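Local coordinates for protein serine acetyltransferase 1, putative (Entamoeba histolytica, PDB 7BW9) that probably transfers an acetyl group to serine in the pathway to cysteine, and binds cysteine, at residues S3-T8 against L68-Q73; E63-L68 against S94-I99. All coordinates share one frame; numbering follows the deposited sequence.

Interaction 1. Residues S3-T8 against L68-Q73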
loop_
_atom_site.group_PDB
_atom_site.type_symbol
_atom_site.label_atom_id
_atom_site.label_comp_id
_atom_site.label_asym_id
_atom_site.label_seq_id
_atom_site.Cartn_x
_atom_site.Cartn_y
_atom_site.Cartn_z
ATOM N N SER A 3 -25.768 28.802 -6.879
ATOM C CA SER A 3 -25.554 29.346 -8.212
ATOM C C SER A 3 -24.211 28.890 -8.772
ATOM O O SER A 3 -24.107 28.559 -9.955
ATOM C CB SER A 3 -25.639 30.870 -8.165
ATOM O OG SER A 3 -25.116 31.345 -6.935
ATOM N N LEU A 4 -23.179 28.830 -7.929
ATOM C CA LEU A 4 -21.896 28.318 -8.405
ATOM C C LEU A 4 -21.970 26.817 -8.671
ATOM O O LEU A 4 -21.412 26.332 -9.663
ATOM C CB LEU A 4 -20.789 28.644 -7.406
ATOM C CG LEU A 4 -19.376 28.243 -7.851
ATOM C CD1 LEU A 4 -19.084 28.675 -9.292
ATOM C CD2 LEU A 4 -18.346 28.815 -6.898
ATOM N N LEU A 5 -22.679 26.072 -7.818
ATOM C CA LEU A 5 -22.847 24.636 -8.047
ATOM C C LEU A 5 -23.589 24.365 -9.350
ATOM O O LEU A 5 -23.261 23.416 -10.075
ATOM C CB LEU A 5 -23.579 23.993 -6.868
ATOM C CG LEU A 5 -22.723 23.665 -5.641
ATOM C CD1 LEU A 5 -23.559 23.458 -4.393
ATOM C CD2 LEU A 5 -21.880 22.424 -5.907
ATOM N N GLN A 6 -24.587 25.192 -9.676
ATOM C CA GLN A 6 -25.359 24.951 -10.891
ATOM C C GLN A 6 -24.540 25.243 -12.135
ATOM O O GLN A 6 -24.621 24.506 -13.124
ATOM C CB GLN A 6 -26.634 25.787 -10.888
ATOM C CG GLN A 6 -27.837 25.059 -10.298
ATOM C CD GLN A 6 -28.856 26.022 -9.733
ATOM O OE1 GLN A 6 -29.173 27.036 -10.354
ATOM N NE2 GLN A 6 -29.359 25.724 -8.540
ATOM N N GLN A 7 -23.753 26.316 -12.121
ATOM C CA GLN A 7 -22.938 26.609 -13.293
ATOM C C GLN A 7 -21.896 25.525 -13.505
ATOM O O GLN A 7 -21.710 25.028 -14.627
ATOM C CB GLN A 7 -22.259 27.968 -13.162
ATOM C CG GLN A 7 -21.148 28.117 -14.193
ATOM C CD GLN A 7 -20.454 29.450 -14.152
ATOM O OE1 GLN A 7 -19.298 29.552 -13.711
ATOM N NE2 GLN A 7 -21.153 30.491 -14.592
ATOM N N THR A 8 -21.199 25.144 -12.434
ATOM C CA THR A 8 -20.196 24.092 -12.555
ATOM C C THR A 8 -20.834 22.802 -13.057
ATOM O O THR A 8 -20.314 22.163 -13.978
ATOM C CB THR A 8 -19.487 23.892 -11.213
ATOM O OG1 THR A 8 -18.950 25.146 -10.768
ATOM C CG2 THR A 8 -18.350 22.893 -11.345
ATOM N N LEU A 68 -20.146 16.178 -2.799
ATOM C CA LEU A 68 -18.692 16.229 -2.669
ATOM C C LEU A 68 -18.258 17.503 -1.954
ATOM O O LEU A 68 -17.572 17.447 -0.923
ATOM C CB LEU A 68 -18.024 16.113 -4.036
ATOM C CG LEU A 68 -16.492 16.326 -4.027
ATOM C CD1 LEU A 68 -15.722 15.159 -3.354
ATOM C CD2 LEU A 68 -15.975 16.558 -5.427
ATOM N N VAL A 69 -18.674 18.670 -2.470
ATOM C CA VAL A 69 -18.154 19.926 -1.925
ATOM C C VAL A 69 -18.618 20.101 -0.497
ATOM O O VAL A 69 -17.868 20.595 0.357
ATOM C CB VAL A 69 -18.537 21.145 -2.797
ATOM C CG1 VAL A 69 -18.174 20.895 -4.246
ATOM C CG2 VAL A 69 -20.017 21.503 -2.653
ATOM N N TYR A 70 -19.822 19.636 -0.182
ATOM C CA TYR A 70 -20.306 19.847 1.166
ATOM C C TYR A 70 -19.638 18.904 2.161
ATOM O O TYR A 70 -19.452 19.270 3.328
ATOM C CB TYR A 70 -21.829 19.752 1.163
ATOM C CG TYR A 70 -22.471 21.034 0.611
ATOM C CD1 TYR A 70 -22.013 22.294 1.007
ATOM C CD2 TYR A 70 -23.512 20.987 -0.309
ATOM C CE1 TYR A 70 -22.586 23.473 0.513
ATOM C CE2 TYR A 70 -24.101 22.162 -0.810
ATOM C CZ TYR A 70 -23.631 23.400 -0.398
ATOM O OH TYR A 70 -24.207 24.560 -0.892
ATOM N N HIS A 71 -19.207 17.717 1.729
ATOM C CA HIS A 71 -18.336 16.943 2.606
ATOM C C HIS A 71 -16.982 17.634 2.765
ATOM O O HIS A 71 -16.410 17.649 3.863
ATOM C CB HIS A 71 -18.161 15.519 2.084
ATOM C CG HIS A 71 -17.118 14.738 2.823
ATOM N ND1 HIS A 71 -17.419 13.902 3.876
ATOM C CD2 HIS A 71 -15.771 14.681 2.671
ATOM C CE1 HIS A 71 -16.305 13.364 4.341
ATOM N NE2 HIS A 71 -15.291 13.819 3.627
ATOM N N ILE A 72 -16.457 18.223 1.688
ATOM C CA ILE A 72 -15.184 18.936 1.803
ATOM C C ILE A 72 -15.347 20.141 2.713
ATOM O O ILE A 72 -14.515 20.389 3.595
ATOM C CB ILE A 72 -14.648 19.341 0.416
ATOM C CG1 ILE A 72 -14.253 18.103 -0.394
ATOM C CG2 ILE A 72 -13.444 20.293 0.544
ATOM C CD1 ILE A 72 -13.990 18.390 -1.859
ATOM N N GLN A 73 -16.438 20.897 2.526
ATOM C CA GLN A 73 -16.668 22.071 3.358
ATOM C C GLN A 73 -16.758 21.686 4.830
ATOM O O GLN A 73 -16.157 22.343 5.688
ATOM C CB GLN A 73 -17.928 22.807 2.894
ATOM C CG GLN A 73 -18.355 23.923 3.840
ATOM C CD GLN A 73 -19.124 25.046 3.157
ATOM O OE1 GLN A 73 -19.363 25.024 1.945
ATOM N NE2 GLN A 73 -19.510 26.048 3.943
#
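In the N-terminal helical region of the chain, helix 2-17 packs on helix 58-79 through Leu-5, whose two methyls go to different partners. Its CD2 meets CG2 of Val-69 at 3.9 Å, the two methyl ends meeting head-on. Its CD1 lies 3.8 Å from CE2 of Tyr-70 and 3.7 Å from the phenol OH, approaching the ring obliquely. With CG of Leu-5 anti to the carbonyl carbon (chi1 -81°), the fork faces helix 58-79 and its methyls divide between Val-69 and Tyr-70. Where CA of Leu-5 and CA of Val-69 are 9.0 Å apart, the contact is apolar, and no hydrogen bond joins residues 3-8 to 68-73. Serine acetyltransferases of the hexapeptide-repeat family join such a helical region to a left-handed beta-helix, and this contact belongs wholly to the helical part. Within helix 58-79, CG2 of Val-69 also sits over the centre of one face of the Tyr-70 ring, 4.1 Å above its plane, so the same methyl touches both Leu-5 and the tyrosine. Leu-5 also touches Leu-62, Leu-65 and Ser-66, one to two turns earlier on helix 58-79.

Interaction 2. Residues E63-L68 against S94-I99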
loop_
_atom_site.group_PDB
_atom_site.type_symbol
_atom_site.label_atom_id
_atom_site.label_comp_id
_atom_site.label_asym_id
_atom_site.label_seq_id
_atom_site.Cartn_x
_atom_site.Cartn_y
_atom_site.Cartn_z
ATOM N N GLU A 63 -26.299 16.668 -7.874
ATOM C CA GLU A 63 -26.328 15.963 -6.594
ATOM C C GLU A 63 -24.927 15.521 -6.188
ATOM O O GLU A 63 -24.503 15.722 -5.046
ATOM C CB GLU A 63 -27.251 14.741 -6.667
ATOM C CG GLU A 63 -28.738 15.041 -6.588
ATOM C CD GLU A 63 -29.590 13.849 -7.023
ATOM O OE1 GLU A 63 -29.051 12.716 -7.030
ATOM O OE2 GLU A 63 -30.788 14.043 -7.354
ATOM N N ARG A 64 -24.208 14.882 -7.107
ATOM C CA ARG A 64 -22.884 14.371 -6.762
ATOM C C ARG A 64 -21.929 15.510 -6.449
ATOM O O ARG A 64 -21.165 15.438 -5.477
ATOM C CB ARG A 64 -22.360 13.500 -7.897
ATOM C CG ARG A 64 -23.273 12.315 -8.135
ATOM C CD ARG A 64 -22.684 11.281 -9.040
ATOM N NE ARG A 64 -22.792 11.674 -10.431
ATOM C CZ ARG A 64 -23.716 11.202 -11.258
ATOM N NH1 ARG A 64 -24.602 10.319 -10.823
ATOM N NH2 ARG A 64 -23.749 11.608 -12.517
ATOM N N LEU A 65 -21.985 16.588 -7.238
ATOM C CA LEU A 65 -21.119 17.732 -6.984
ATOM C C LEU A 65 -21.403 18.332 -5.614
ATOM O O LEU A 65 -20.475 18.624 -4.845
ATOM C CB LEU A 65 -21.308 18.775 -8.082
ATOM C CG LEU A 65 -20.155 19.758 -8.277
ATOM C CD1 LEU A 65 -18.880 19.021 -8.709
ATOM C CD2 LEU A 65 -20.543 20.852 -9.279
ATOM N N SER A 66 -22.694 18.519 -5.295
ATOM C CA SER A 66 -23.095 19.113 -4.022
ATOM C C SER A 66 -22.657 18.260 -2.847
ATOM O O SER A 66 -22.176 18.791 -1.836
ATOM C CB SER A 66 -24.614 19.303 -3.968
ATOM O OG SER A 66 -25.089 20.045 -5.076
ATOM N N LEU A 67 -22.860 16.938 -2.937
ATOM C CA LEU A 67 -22.404 16.053 -1.868
ATOM C C LEU A 67 -20.891 16.132 -1.695
ATOM O O LEU A 67 -20.384 16.162 -0.568
ATOM C CB LEU A 67 -22.843 14.612 -2.149
ATOM C CG LEU A 67 -22.414 13.548 -1.133
ATOM C CD1 LEU A 67 -22.856 13.900 0.276
ATOM C CD2 LEU A 67 -22.948 12.169 -1.523
ATOM N N LEU A 68 -20.146 16.178 -2.799
ATOM C CA LEU A 68 -18.692 16.229 -2.669
ATOM C C LEU A 68 -18.258 17.503 -1.954
ATOM O O LEU A 68 -17.572 17.447 -0.923
ATOM C CB LEU A 68 -18.024 16.113 -4.036
ATOM C CG LEU A 68 -16.492 16.326 -4.027
ATOM C CD1 LEU A 68 -15.722 15.159 -3.354
ATOM C CD2 LEU A 68 -15.975 16.558 -5.427
ATOM N N SER A 94 -14.853 26.579 -9.273
ATOM C CA SER A 94 -14.470 27.360 -10.441
ATOM C C SER A 94 -13.356 26.703 -11.252
ATOM O O SER A 94 -13.233 26.975 -12.452
ATOM C CB SER A 94 -14.035 28.758 -10.008
ATOM O OG SER A 94 -12.671 28.744 -9.621
ATOM N N GLN A 95 -12.545 25.844 -10.641
ATOM C CA GLN A 95 -11.491 25.142 -11.365
ATOM C C GLN A 95 -11.889 23.742 -11.810
ATOM O O GLN A 95 -11.055 23.029 -12.378
ATOM C CB GLN A 95 -10.241 25.049 -10.500
ATOM C CG GLN A 95 -9.779 26.379 -9.975
ATOM C CD GLN A 95 -8.449 26.765 -10.509
ATOM O OE1 GLN A 95 -7.422 26.363 -9.977
ATOM N NE2 GLN A 95 -8.446 27.550 -11.580
ATOM N N PHE A 96 -13.140 23.334 -11.593
ATOM C CA PHE A 96 -13.456 21.915 -11.700
ATOM C C PHE A 96 -13.331 21.397 -13.126
ATOM O O PHE A 96 -12.857 20.277 -13.338
ATOM C CB PHE A 96 -14.849 21.623 -11.143
ATOM C CG PHE A 96 -14.885 20.378 -10.323
ATOM C CD1 PHE A 96 -14.969 19.140 -10.938
ATOM C CD2 PHE A 96 -14.767 20.435 -8.942
ATOM C CE1 PHE A 96 -14.972 17.977 -10.184
ATOM C CE2 PHE A 96 -14.774 19.282 -8.182
ATOM C CZ PHE A 96 -14.872 18.047 -8.805
ATOM N N VAL A 97 -13.752 22.174 -14.118
ATOM C CA VAL A 97 -13.604 21.707 -15.492
ATOM C C VAL A 97 -12.127 21.727 -15.907
ATOM O O VAL A 97 -11.652 20.824 -16.601
ATOM C CB VAL A 97 -14.505 22.534 -16.430
ATOM C CG1 VAL A 97 -14.193 22.257 -17.895
ATOM C CG2 VAL A 97 -15.983 22.223 -16.134
ATOM N N THR A 98 -11.369 22.714 -15.435
ATOM C CA THR A 98 -9.922 22.707 -15.660
ATOM C C THR A 98 -9.285 21.418 -15.140
ATOM O O THR A 98 -8.480 20.778 -15.834
ATOM C CB THR A 98 -9.294 23.925 -14.985
ATOM O OG1 THR A 98 -9.956 25.111 -15.445
ATOM C CG2 THR A 98 -7.790 24.005 -15.279
ATOM N N ILE A 99 -9.666 21.007 -13.926
ATOM C CA ILE A 99 -9.164 19.762 -13.352
ATOM C C ILE A 99 -9.518 18.585 -14.245
ATOM O O ILE A 99 -8.682 17.713 -14.511
ATOM C CB ILE A 99 -9.718 19.560 -11.928
ATOM C CG1 ILE A 99 -9.192 20.633 -10.983
ATOM C CG2 ILE A 99 -9.355 18.183 -11.390
ATOM C CD1 ILE A 99 -9.828 20.536 -9.618
#
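The Phe-96 ring has CD1 of Leu-65 over the centre of one face and CD2 of Leu-68 at its edge, near the ring plane. The first is a CH-pi contact: the Leu-65 methyl stands 4.1 Å from the ring centroid and only 9° off the ring normal. The second is edge packing, with CD2 of Leu-68 at 3.9 Å from CZ and 4.1 Å from CE2 of the phenylalanine. Two leucines about one turn apart on helix 58-79 thus take one face of the ring and its CE2/CZ edge. Both leucines place CG anti to the backbone N (chi1 -158° for Leu-65), and in Leu-65 this carries the end of the side chain closer to the phenylalanine than its first bond would suggest. Phe-96 stands at the start of helix 96-113, just after helix 82-94 ends, and Ile-44 of helix 36-45 and Thr-8 of helix 2-17 also touch it. Helices 2-17, 36-45 and 58-79 thus meet around one aromatic side chain. With all three touching residues buried and no hydrogen bond between the segments, cohesion here rests on dispersion and apolar burial, together with the weak attraction of a methyl for the pi face.

In the fold
Interactions 1 and 2 lie on consecutive turns of helix 58-79, their centres about 6 Å apart, and belong to one helical core. Interaction 1 brings in helix 2-17 and grades outward, since Tyr-70 is partly exposed; interaction 2 brings in the start of helix 96-113, and every residue touching there is buried. Both are apolar, but the first pairs methyl with methyl and meets its ring obliquely, whereas the second centres one methyl over a ring face and sets another at the edge. Thr-8, one turn on from Leu-5 in helix 2-17, touches interaction 2: its CG2 is 3.6 Å from CD2 of Leu-65 and 3.7 Å from CB of Phe-96.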